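Local coordinates for protein Abbfa_003403 (Acinetobacter baumannii, PDB 4ZXH) that acts as a four-domain nonribosomal peptide synthetase, probably activating an amino acid, condensing it with a carrier-bound partner and releasing the product through its thioesterase domain, at residues A44-V49 and Q136-I141; Q51-K56 and Q385-G390; I95-R100 and H130-G135. One frame throughout, in Å; residues are numbered along the deposited sequence.

Contact 1 (A44-V49 and Q136-I141); sequences AFDVKV and QNHYVI. With PX4 (1,2-dimyristoyl-sn-glycero-3-phosphocholine), chain C.
H138 and D46 both swing CG away from their backbone N (chi1 -177° and -168°), which brings ring and carboxylate together diagonally across two antiparallel strands. The two planes are nearly coplanar, 17° apart, and the carboxylate meets the ring at its NE2 corner. NE2 donates weakly to both oxygens, 2.8 Å to D46 OD1 and 3.2 Å to D46 OD2. K48, H138's partner across the strands, runs alongside and lays CE over the middle of the imidazole, 4.1 Å from K48 CE to the H138 ring centroid. A bend at its last torsion returns the ammonium to D46, where NZ forms a weak salt bridge with OD1. Long, flexible lysine suits this exposed face.

On the opposite face of the sheet the residues are largely apolar. V47 CG2 touches I141 CG1 at 3.6 Å. The phospholipid ester oxygen O8 lies over the Y139 ring, 3.6 Å from Y139 CG and displaced toward the rim. Beta-branched V47 and I141 favour the extended backbone. The pairs F45–I141 and V47–Y139 are each hydrogen-bonded in both directions, and V49 N to N137 O (2.9 Å) adds a bond at the turn end. There asparagine tolerates a positive phi.

Charged groups cluster at D46, K48 and H138, while V47, Y139 and I141 offer the phospholipid a largely apolar face; the nearby carboxylate would probably favour a protonated H138, with K48's charge opposing it.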
loop_
_atom_site.group_PDB
_atom_site.type_symbol
_atom_site.label_atom_id
_atom_site.label_comp_id
_atom_site.label_asym_id
_atom_site.label_seq_id
_atom_site.Cartn_x
_atom_site.Cartn_y
_atom_site.Cartn_z
ATOM N N ALA A 44 32.778 -0.077 15.594
ATOM C CA ALA A 44 33.779 -1.111 15.283
ATOM C C ALA A 44 35.210 -0.575 15.186
ATOM O O ALA A 44 35.444 0.590 14.821
ATOM C CB ALA A 44 33.418 -1.815 13.983
ATOM N N PHE A 45 36.181 -1.438 15.479
ATOM C CA PHE A 45 37.561 -0.985 15.525
ATOM C C PHE A 45 38.523 -2.001 14.973
ATOM O O PHE A 45 38.324 -3.208 15.087
ATOM C CB PHE A 45 37.979 -0.630 16.957
ATOM C CG PHE A 45 37.191 0.500 17.567
ATOM C CD1 PHE A 45 37.388 1.809 17.150
ATOM C CD2 PHE A 45 36.264 0.256 18.563
ATOM C CE1 PHE A 45 36.670 2.861 17.707
ATOM C CE2 PHE A 45 35.543 1.303 19.133
ATOM C CZ PHE A 45 35.755 2.610 18.704
ATOM N N ASP A 46 39.564 -1.483 14.339
ATOM C CA ASP A 46 40.738 -2.261 14.033
ATOM C C ASP A 46 41.509 -2.311 15.348
ATOM O O ASP A 46 41.719 -1.268 15.962
ATOM C CB ASP A 46 41.531 -1.600 12.904
ATOM C CG ASP A 46 42.611 -2.491 12.346
ATOM O OD1 ASP A 46 43.313 -3.138 13.146
ATOM O OD2 ASP A 46 42.725 -2.572 11.104
ATOM N N VAL A 47 41.877 -3.502 15.819
ATOM C CA VAL A 47 42.600 -3.595 17.085
ATOM C C VAL A 47 43.901 -4.369 16.936
ATOM O O VAL A 47 43.876 -5.556 16.645
ATOM C CB VAL A 47 41.762 -4.263 18.189
ATOM C CG1 VAL A 47 42.539 -4.253 19.508
ATOM C CG2 VAL A 47 40.442 -3.545 18.362
ATOM N N LYS A 48 45.031 -3.686 17.126
ATOM C CA LYS A 48 46.343 -4.332 17.101
ATOM C C LYS A 48 46.865 -4.409 18.528
ATOM O O LYS A 48 46.818 -3.418 19.259
ATOM C CB LYS A 48 47.322 -3.569 16.203
ATOM C CG LYS A 48 47.054 -3.713 14.722
ATOM C CD LYS A 48 48.008 -2.881 13.887
ATOM C CE LYS A 48 47.683 -2.939 12.395
ATOM N NZ LYS A 48 46.279 -2.515 12.086
ATOM N N VAL A 49 47.344 -5.581 18.934
ATOM C CA VAL A 49 47.684 -5.795 20.336
ATOM C C VAL A 49 49.148 -6.132 20.535
ATOM O O VAL A 49 49.859 -6.493 19.593
ATOM C CB VAL A 49 46.816 -6.919 20.977
ATOM C CG1 VAL A 49 45.318 -6.587 20.877
ATOM C CG2 VAL A 49 47.095 -8.260 20.339
ATOM N N GLN A 136 48.489 -12.081 12.889
ATOM C CA GLN A 136 48.946 -12.270 14.253
ATOM C C GLN A 136 48.800 -10.973 15.044
ATOM O O GLN A 136 49.289 -9.916 14.642
ATOM C CB GLN A 136 50.380 -12.773 14.326
ATOM C CG GLN A 136 50.690 -13.277 15.732
ATOM C CD GLN A 136 52.140 -13.671 15.936
ATOM O OE1 GLN A 136 52.991 -13.457 15.066
ATOM N NE2 GLN A 136 52.433 -14.244 17.104
ATOM N N ASN A 137 48.073 -11.088 16.153
ATOM C CA ASN A 137 47.819 -10.005 17.089
ATOM C C ASN A 137 47.015 -8.871 16.471
ATOM O O ASN A 137 46.996 -7.754 16.978
ATOM C CB ASN A 137 49.134 -9.484 17.654
ATOM C CG ASN A 137 49.796 -10.482 18.576
ATOM O OD1 ASN A 137 49.124 -11.307 19.200
ATOM N ND2 ASN A 137 51.122 -10.423 18.659
ATOM N N HIS A 138 46.313 -9.184 15.393
ATOM C CA HIS A 138 45.563 -8.180 14.650
ATOM C C HIS A 138 44.083 -8.583 14.506
ATOM O O HIS A 138 43.776 -9.635 13.941
ATOM C CB HIS A 138 46.219 -7.983 13.293
ATOM C CG HIS A 138 45.581 -6.925 12.463
ATOM N ND1 HIS A 138 45.924 -6.711 11.149
ATOM C CD2 HIS A 138 44.622 -6.020 12.761
ATOM C CE1 HIS A 138 45.195 -5.717 10.665
ATOM N NE2 HIS A 138 44.398 -5.284 11.622
ATOM N N TYR A 139 43.179 -7.750 15.020
ATOM C CA TYR A 139 41.769 -8.113 15.141
ATOM C C TYR A 139 40.849 -7.010 14.643
ATOM O O TYR A 139 41.231 -5.841 14.624
ATOM C CB TYR A 139 41.409 -8.439 16.598
ATOM C CG TYR A 139 42.211 -9.567 17.192
ATOM C CD1 TYR A 139 41.842 -10.881 16.986
ATOM C CD2 TYR A 139 43.349 -9.321 17.957
ATOM C CE1 TYR A 139 42.573 -11.923 17.515
ATOM C CE2 TYR A 139 44.099 -10.362 18.494
ATOM C CZ TYR A 139 43.703 -11.665 18.272
ATOM O OH TYR A 139 44.419 -12.729 18.789
ATOM N N VAL A 140 39.640 -7.388 14.229
ATOM C CA VAL A 140 38.547 -6.431 14.099
ATOM C C VAL A 140 37.494 -6.779 15.151
ATOM O O VAL A 140 37.149 -7.945 15.346
ATOM C CB VAL A 140 37.930 -6.439 12.694
ATOM C CG1 VAL A 140 36.724 -5.519 12.629
ATOM C CG2 VAL A 140 38.978 -6.031 11.665
ATOM N N ILE A 141 37.011 -5.767 15.853
ATOM C CA ILE A 141 36.101 -5.969 16.967
ATOM C C ILE A 141 34.910 -5.078 16.745
ATOM O O ILE A 141 35.073 -3.866 16.630
ATOM C CB ILE A 141 36.748 -5.621 18.316
ATOM C CG1 ILE A 141 38.099 -6.294 18.449
ATOM C CG2 ILE A 141 35.874 -6.077 19.465
ATOM C CD1 ILE A 141 38.020 -7.804 18.549
HETATM O O1 PX4 C . 41.666 -16.449 22.483
HETATM O O2 PX4 C . 43.339 -15.655 20.648
HETATM P P1 PX4 C . 42.753 -15.498 22.031
HETATM O O3 PX4 C . 43.962 -15.465 23.104
HETATM C C1 PX4 C . 44.350 -16.573 23.919
HETATM C C2 PX4 C . 45.682 -16.232 24.594
HETATM N N1 PX4 C . 46.073 -17.202 25.640
HETATM C C3 PX4 C . 45.721 -18.576 25.242
HETATM C C4 PX4 C . 47.529 -17.120 25.851
HETATM C C5 PX4 C . 45.406 -16.867 26.907
HETATM O O4 PX4 C . 42.224 -13.978 22.194
HETATM C C6 PX4 C . 42.220 -13.010 21.140
HETATM C C7 PX4 C . 41.068 -12.041 21.386
HETATM C C8 PX4 C . 39.988 -12.873 22.072
HETATM O O5 PX4 C . 38.844 -12.075 22.360
HETATM C C9 PX4 C . 38.031 -12.310 23.548
HETATM O O6 PX4 C . 38.408 -13.089 24.406
HETATM C C10 PX4 C . 36.727 -11.574 23.713
HETATM C C11 PX4 C . 36.863 -10.437 24.715
HETATM C C12 PX4 C . 36.478 -9.125 24.049
HETATM C C13 PX4 C . 35.751 -8.242 25.054
HETATM C C14 PX4 C . 36.449 -6.897 25.180
HETATM C C15 PX4 C . 35.962 -6.219 26.448
HETATM C C16 PX4 C . 35.352 -4.873 26.113
HETATM C C17 PX4 C . 34.631 -4.303 27.320
HETATM C C18 PX4 C . 33.173 -4.758 27.331
HETATM C C19 PX4 C . 32.225 -3.646 26.911
HETATM C C20 PX4 C . 30.907 -4.240 26.427
HETATM C C21 PX4 C . 29.898 -3.137 26.107
HETATM C C22 PX4 C . 28.904 -3.542 25.031
HETATM O O7 PX4 C . 41.473 -10.953 22.233
HETATM C C23 PX4 C . 41.058 -9.639 21.726
HETATM O O8 PX4 C . 40.897 -9.530 20.526
HETATM C C24 PX4 C . 40.814 -8.458 22.671
HETATM C C25 PX4 C . 40.414 -7.132 22.002
HETATM C C26 PX4 C . 40.006 -6.047 23.016
HETATM C C27 PX4 C . 39.504 -4.747 22.357
HETATM C C28 PX4 C . 39.141 -3.635 23.347
HETATM C C29 PX4 C . 38.638 -2.344 22.677
HETATM C C30 PX4 C . 38.337 -1.216 23.675
HETATM C C31 PX4 C . 37.208 -0.234 23.277
HETATM C C32 PX4 C . 35.823 -0.848 23.537
HETATM C C33 PX4 C . 34.649 0.132 23.670
HETATM C C34 PX4 C . 33.305 -0.566 23.436
HETATM C C35 PX4 C . 32.104 0.008 24.194
HETATM C C36 PX4 C . 31.008 0.480 23.252
#

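Contact 2 (Q51-K56 and Q385-G390)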
loop_
_atom_site.group_PDB
_atom_site.type_symbol
_atom_site.label_atom_id
_atom_site.label_comp_id
_atom_site.label_asym_id
_atom_site.label_seq_id
_atom_site.Cartn_x
_atom_site.Cartn_y
_atom_site.Cartn_z
ATOM N N GLN A 51 51.680 -8.379 23.515
ATOM C CA GLN A 51 51.467 -9.555 24.362
ATOM C C GLN A 51 51.114 -9.204 25.814
ATOM O O GLN A 51 50.580 -10.049 26.547
ATOM C CB GLN A 51 52.695 -10.472 24.340
ATOM C CG GLN A 51 52.341 -11.977 24.354
ATOM C CD GLN A 51 51.506 -12.423 23.139
ATOM O OE1 GLN A 51 50.466 -13.078 23.280
ATOM N NE2 GLN A 51 51.976 -12.079 21.943
ATOM N N SER A 52 51.385 -7.962 26.221
ATOM C CA SER A 52 51.179 -7.557 27.612
ATOM C C SER A 52 49.694 -7.341 27.952
ATOM O O SER A 52 49.342 -7.092 29.112
ATOM C CB SER A 52 51.992 -6.291 27.933
ATOM O OG SER A 52 51.667 -5.182 27.099
ATOM N N LEU A 53 48.831 -7.447 26.939
ATOM C CA LEU A 53 47.379 -7.334 27.127
ATOM C C LEU A 53 46.875 -8.464 28.018
ATOM O O LEU A 53 45.984 -8.266 28.850
ATOM C CB LEU A 53 46.646 -7.354 25.780
ATOM C CG LEU A 53 45.130 -7.130 25.780
ATOM C CD1 LEU A 53 44.755 -5.865 26.556
ATOM C CD2 LEU A 53 44.580 -7.057 24.367
ATOM N N GLY A 54 47.461 -9.644 27.844
ATOM C CA GLY A 54 47.136 -10.794 28.669
ATOM C C GLY A 54 45.660 -11.134 28.639
ATOM O O GLY A 54 45.061 -11.261 27.566
ATOM N N ASN A 55 45.081 -11.252 29.831
ATOM C CA ASN A 55 43.694 -11.656 30.014
ATOM C C ASN A 55 42.774 -10.455 30.270
ATOM O O ASN A 55 41.596 -10.619 30.602
ATOM C CB ASN A 55 43.595 -12.642 31.181
ATOM C CG ASN A 55 42.432 -13.604 31.048
ATOM O OD1 ASN A 55 41.667 -13.554 30.086
ATOM N ND2 ASN A 55 42.284 -14.479 32.030
ATOM N N LYS A 56 43.309 -9.247 30.103
ATOM C CA LYS A 56 42.565 -8.030 30.433
ATOM C C LYS A 56 41.186 -7.883 29.756
ATOM O O LYS A 56 40.267 -7.319 30.357
ATOM C CB LYS A 56 43.416 -6.798 30.115
ATOM C CG LYS A 56 44.498 -6.530 31.142
ATOM C CD LYS A 56 45.165 -5.196 30.902
ATOM C CE LYS A 56 46.433 -5.088 31.734
ATOM N NZ LYS A 56 47.423 -6.119 31.325
ATOM N N GLN A 385 49.456 1.360 25.917
ATOM C CA GLN A 385 50.547 0.454 26.218
ATOM C C GLN A 385 50.281 -0.937 25.628
ATOM O O GLN A 385 51.166 -1.539 25.021
ATOM C CB GLN A 385 50.744 0.387 27.728
ATOM C CG GLN A 385 51.591 -0.743 28.213
ATOM C CD GLN A 385 51.927 -0.627 29.691
ATOM O OE1 GLN A 385 51.306 0.140 30.445
ATOM N NE2 GLN A 385 52.928 -1.383 30.111
ATOM N N ASP A 386 49.059 -1.437 25.775
ATOM C CA ASP A 386 48.793 -2.834 25.421
ATOM C C ASP A 386 48.183 -3.033 24.032
ATOM O O ASP A 386 48.249 -4.131 23.500
ATOM C CB ASP A 386 47.870 -3.483 26.459
ATOM C CG ASP A 386 48.522 -3.619 27.831
ATOM O OD1 ASP A 386 49.766 -3.784 27.914
ATOM O OD2 ASP A 386 47.780 -3.566 28.834
ATOM N N LEU A 387 47.584 -1.988 23.457
ATOM C CA LEU A 387 46.907 -2.107 22.166
ATOM C C LEU A 387 46.768 -0.807 21.403
ATOM O O LEU A 387 47.137 0.260 21.883
ATOM C CB LEU A 387 45.513 -2.722 22.335
ATOM C CG LEU A 387 44.545 -2.210 23.407
ATOM C CD1 LEU A 387 44.148 -0.823 23.163
ATOM C CD2 LEU A 387 43.283 -3.050 23.316
ATOM N N THR A 388 46.184 -0.913 20.217
ATOM C CA THR A 388 46.035 0.228 19.325
ATOM C C THR A 388 44.709 0.138 18.596
ATOM O O THR A 388 44.408 -0.909 18.012
ATOM C CB THR A 388 47.193 0.286 18.299
ATOM O OG1 THR A 388 48.441 0.471 18.994
ATOM C CG2 THR A 388 46.974 1.401 17.298
ATOM N N LEU A 389 43.916 1.212 18.635
ATOM C CA LEU A 389 42.619 1.253 17.929
ATOM C C LEU A 389 42.723 2.022 16.621
ATOM O O LEU A 389 43.304 3.102 16.586
ATOM C CB LEU A 389 41.514 1.899 18.780
ATOM C CG LEU A 389 40.954 1.297 20.072
ATOM C CD1 LEU A 389 39.687 2.028 20.427
ATOM C CD2 LEU A 389 40.676 -0.181 19.953
ATOM N N GLY A 390 42.151 1.476 15.553
ATOM C CA GLY A 390 42.116 2.153 14.267
ATOM C C GLY A 390 40.695 2.147 13.746
ATOM O O GLY A 390 39.834 1.503 14.346
#
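The flat carboxylate of D386 is met by S52 and K56 from the same side of its plane. Over that face, displaced toward the oxygens, stands the carbonyl of S52, with S52 O 3.8 Å from D386 CG. The serine hydroxyl lies past OD1, only slightly out of the plane, and donates to it; the modelled separation of S52 OG and D386 OD1, 2.5 Å, is doubtful in its exact value. K56 comes to OD2, its side chain crossing the aspartate at about a right angle, and its ammonium makes a salt bridge of 3.6 Å from K56 NZ to D386 OD2.

A carbonyl oxygen so near a carboxylate would be unfavourable alone, but K56 NZ also donates weakly to S52 O at 3.1 Å, so one positive group probably eases both. With chi1 at -66°, D386 keeps CG beside its backbone N and aims the carboxylate at the loop. A short acidic side chain fits this buried place because a hydroxyl and an ammonium meet its two oxygens.

On the aliphatic part of the aspartate, L53 CD1 rests on D386 CB at 3.9 Å, and L53 CD2 lies 4.3 Å from L387 CD2. L387 in turn packs on V47 and V49, near the bound phospholipid. G54 takes the positive phi of a type II' turn from L53 to K56, closed by K56 N to L53 O at 3.1 Å, while N55 stands at the N-cap position of helix 56-67. N50, just before the loop, bonds to the backbone of D386.

This is a strand-to-helix connection fastened to the start of a neighbouring sheet strand, consistent with a condensation domain whose late segment crosses back to complete the sheet of the N-terminal half.

Contact 3 (I95-R100 and H130-G135); sequences IFSDAR and HCYECG
R100 and E133 stack their flat charged ends instead of meeting through N-H bonds: guanidinium and carboxylate are 12° apart, and E133 OE2 lies 3.8 Å above the plane, over its centre. The pull is one of charge, a long salt bridge of 3.9 Å from R100 NH2 to E133 OE1. The arginine's N-H groups are turned to D98, which it grips side-on. R100 NE reaches D98 OD1 at 3.2 Å in the guanidinium plane, and NH2 takes OD2. From the other face of that carboxylate, R100 N also donates to D98 OD1 (2.9 Å), making an Asx turn. The bend at chi3 (-77°) lays the guanidinium flat over E133, so arginine serves two acids at once.

Earlier along these parallel strands, C131 CB meets the edge of the F96 ring, in its plane; cysteine is small enough to fit there. Backbone bonds alternate between the strands from C131 N to I95 O at 2.7 Å through to A99 N to E133 O at 2.8 Å, past the last bridge. A99 CB reaches Y132 CB at 4.1 Å.

C134 and G135 together face H138 in a classic beta bulge. Strands 94-98 and 127-135 are joined through helix 104-115 in a beta-alpha-beta crossover; L107 and V111 of that helix pack on A99, C134 and Y132, its D114 binds the Y132 hydroxyl, and strand 138-146 flanks strand 127-135 on its other side.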
loop_
_atom_site.group_PDB
_atom_site.type_symbol
_atom_site.label_atom_id
_atom_site.label_comp_id
_atom_site.label_asym_id
_atom_site.label_seq_id
_atom_site.Cartn_x
_atom_site.Cartn_y
_atom_site.Cartn_z
ATOM N N ILE A 95 31.033 -13.559 19.830
ATOM C CA ILE A 95 31.336 -14.413 18.678
ATOM C C ILE A 95 32.762 -14.163 18.202
ATOM O O ILE A 95 33.194 -13.007 18.144
ATOM C CB ILE A 95 30.388 -14.147 17.500
ATOM C CG1 ILE A 95 28.954 -13.992 17.979
ATOM C CG2 ILE A 95 30.457 -15.288 16.495
ATOM C CD1 ILE A 95 28.452 -15.204 18.660
ATOM N N PHE A 96 33.487 -15.226 17.852
ATOM C CA PHE A 96 34.885 -15.095 17.457
ATOM C C PHE A 96 35.208 -15.913 16.217
ATOM O O PHE A 96 35.136 -17.130 16.249
ATOM C CB PHE A 96 35.787 -15.514 18.615
ATOM C CG PHE A 96 37.253 -15.359 18.330
ATOM C CD1 PHE A 96 37.804 -14.098 18.136
ATOM C CD2 PHE A 96 38.087 -16.480 18.279
ATOM C CE1 PHE A 96 39.153 -13.945 17.872
ATOM C CE2 PHE A 96 39.442 -16.346 18.021
ATOM C CZ PHE A 96 39.979 -15.071 17.815
ATOM N N SER A 97 35.589 -15.246 15.132
ATOM C CA SER A 97 35.754 -15.902 13.827
ATOM C C SER A 97 37.175 -15.735 13.312
ATOM O O SER A 97 37.853 -14.788 13.692
ATOM C CB SER A 97 34.792 -15.301 12.821
ATOM O OG SER A 97 33.637 -14.824 13.484
ATOM N N ASP A 98 37.626 -16.639 12.446
ATOM C CA ASP A 98 38.921 -16.492 11.779
ATOM C C ASP A 98 38.700 -15.735 10.459
ATOM O O ASP A 98 37.940 -16.181 9.615
ATOM C CB ASP A 98 39.571 -17.876 11.543
ATOM C CG ASP A 98 41.001 -17.790 10.973
ATOM O OD1 ASP A 98 41.429 -16.698 10.551
ATOM O OD2 ASP A 98 41.713 -18.825 10.944
ATOM N N ALA A 99 39.344 -14.586 10.276
ATOM C CA ALA A 99 39.211 -13.862 9.010
ATOM C C ALA A 99 40.544 -13.711 8.283
ATOM O O ALA A 99 40.671 -12.896 7.375
ATOM C CB ALA A 99 38.592 -12.504 9.235
ATOM N N ARG A 100 41.533 -14.507 8.665
ATOM C CA ARG A 100 42.834 -14.429 8.020
ATOM C C ARG A 100 42.787 -14.712 6.514
ATOM O O ARG A 100 43.645 -14.247 5.769
ATOM C CB ARG A 100 43.811 -15.383 8.709
ATOM C CG ARG A 100 44.273 -14.863 10.066
ATOM C CD ARG A 100 45.184 -15.831 10.768
ATOM N NE ARG A 100 44.468 -16.955 11.358
ATOM C CZ ARG A 100 45.047 -17.881 12.115
ATOM N NH1 ARG A 100 46.348 -17.807 12.363
ATOM N NH2 ARG A 100 44.333 -18.878 12.624
ATOM N N HIS A 130 31.372 -8.931 18.246
ATOM C CA HIS A 130 31.807 -9.799 17.152
ATOM C C HIS A 130 33.300 -9.612 16.923
ATOM O O HIS A 130 33.724 -8.507 16.614
ATOM C CB HIS A 130 31.046 -9.479 15.864
ATOM C CG HIS A 130 29.592 -9.836 15.888
ATOM N ND1 HIS A 130 29.113 -11.043 15.423
ATOM C CD2 HIS A 130 28.503 -9.126 16.271
ATOM C CE1 HIS A 130 27.796 -11.071 15.545
ATOM N NE2 HIS A 130 27.399 -9.921 16.058
ATOM N N CYS A 131 34.094 -10.671 17.063
ATOM C CA CYS A 131 35.549 -10.562 16.887
ATOM C C CYS A 131 36.076 -11.329 15.684
ATOM O O CYS A 131 35.599 -12.409 15.369
ATOM C CB CYS A 131 36.286 -11.057 18.126
ATOM S SG CYS A 131 35.677 -10.352 19.633
ATOM N N TYR A 132 37.089 -10.771 15.033
ATOM C CA TYR A 132 37.671 -11.382 13.859
ATOM C C TYR A 132 39.175 -11.273 13.907
ATOM O O TYR A 132 39.717 -10.181 14.062
ATOM C CB TYR A 132 37.157 -10.709 12.603
ATOM C CG TYR A 132 35.659 -10.616 12.526
ATOM C CD1 TYR A 132 34.909 -11.578 11.852
ATOM C CD2 TYR A 132 34.992 -9.553 13.103
ATOM C CE1 TYR A 132 33.533 -11.481 11.774
ATOM C CE2 TYR A 132 33.622 -9.446 13.028
ATOM C CZ TYR A 132 32.904 -10.402 12.369
ATOM O OH TYR A 132 31.549 -10.272 12.321
ATOM N N GLU A 133 39.853 -12.403 13.766
ATOM C CA GLU A 133 41.304 -12.427 13.679
ATOM C C GLU A 133 41.739 -12.154 12.229
ATOM O O GLU A 133 41.306 -12.843 11.312
ATOM C CB GLU A 133 41.833 -13.778 14.184
ATOM C CG GLU A 133 43.365 -13.914 14.219
ATOM C CD GLU A 133 43.832 -15.228 14.849
ATOM O OE1 GLU A 133 42.990 -16.132 15.061
ATOM O OE2 GLU A 133 45.049 -15.356 15.122
ATOM N N CYS A 134 42.597 -11.156 12.028
ATOM C CA CYS A 134 43.045 -10.768 10.682
ATOM C C CYS A 134 44.494 -11.108 10.374
ATOM O O CYS A 134 44.934 -10.999 9.226
ATOM C CB CYS A 134 42.863 -9.271 10.489
ATOM S SG CYS A 134 41.202 -8.770 10.784
ATOM N N GLY A 135 45.235 -11.489 11.409
ATOM C CA GLY A 135 46.656 -11.774 11.297
ATOM C C GLY A 135 47.185 -11.889 12.708
ATOM O O GLY A 135 46.399 -11.794 13.652
#

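Overall arrangement
From the N terminus, strand 40-49 enters first, and contact 1 closes a long loop when residues 136-141 return to pair with it. Within that loop lies contact 3, where 95-100 and 130-135 pair across the connection through helix 104-115; a tight turn then leads from strand 127-135 straight into strand 138-146. Contact 2 crosses contact 1, since 51-56 leaves inside the loop but finds its partner only at 385-390, more than 300 residues later, so its loop also encloses contact 3. All three serve one mixed sheet of the condensation domain, ordered 94-98, 127-135, 138-146, 40-49, 387-391, 382-383. Contacts 2 and 3 stand about 16 Å apart, centre to centre, with contact 1 touching both.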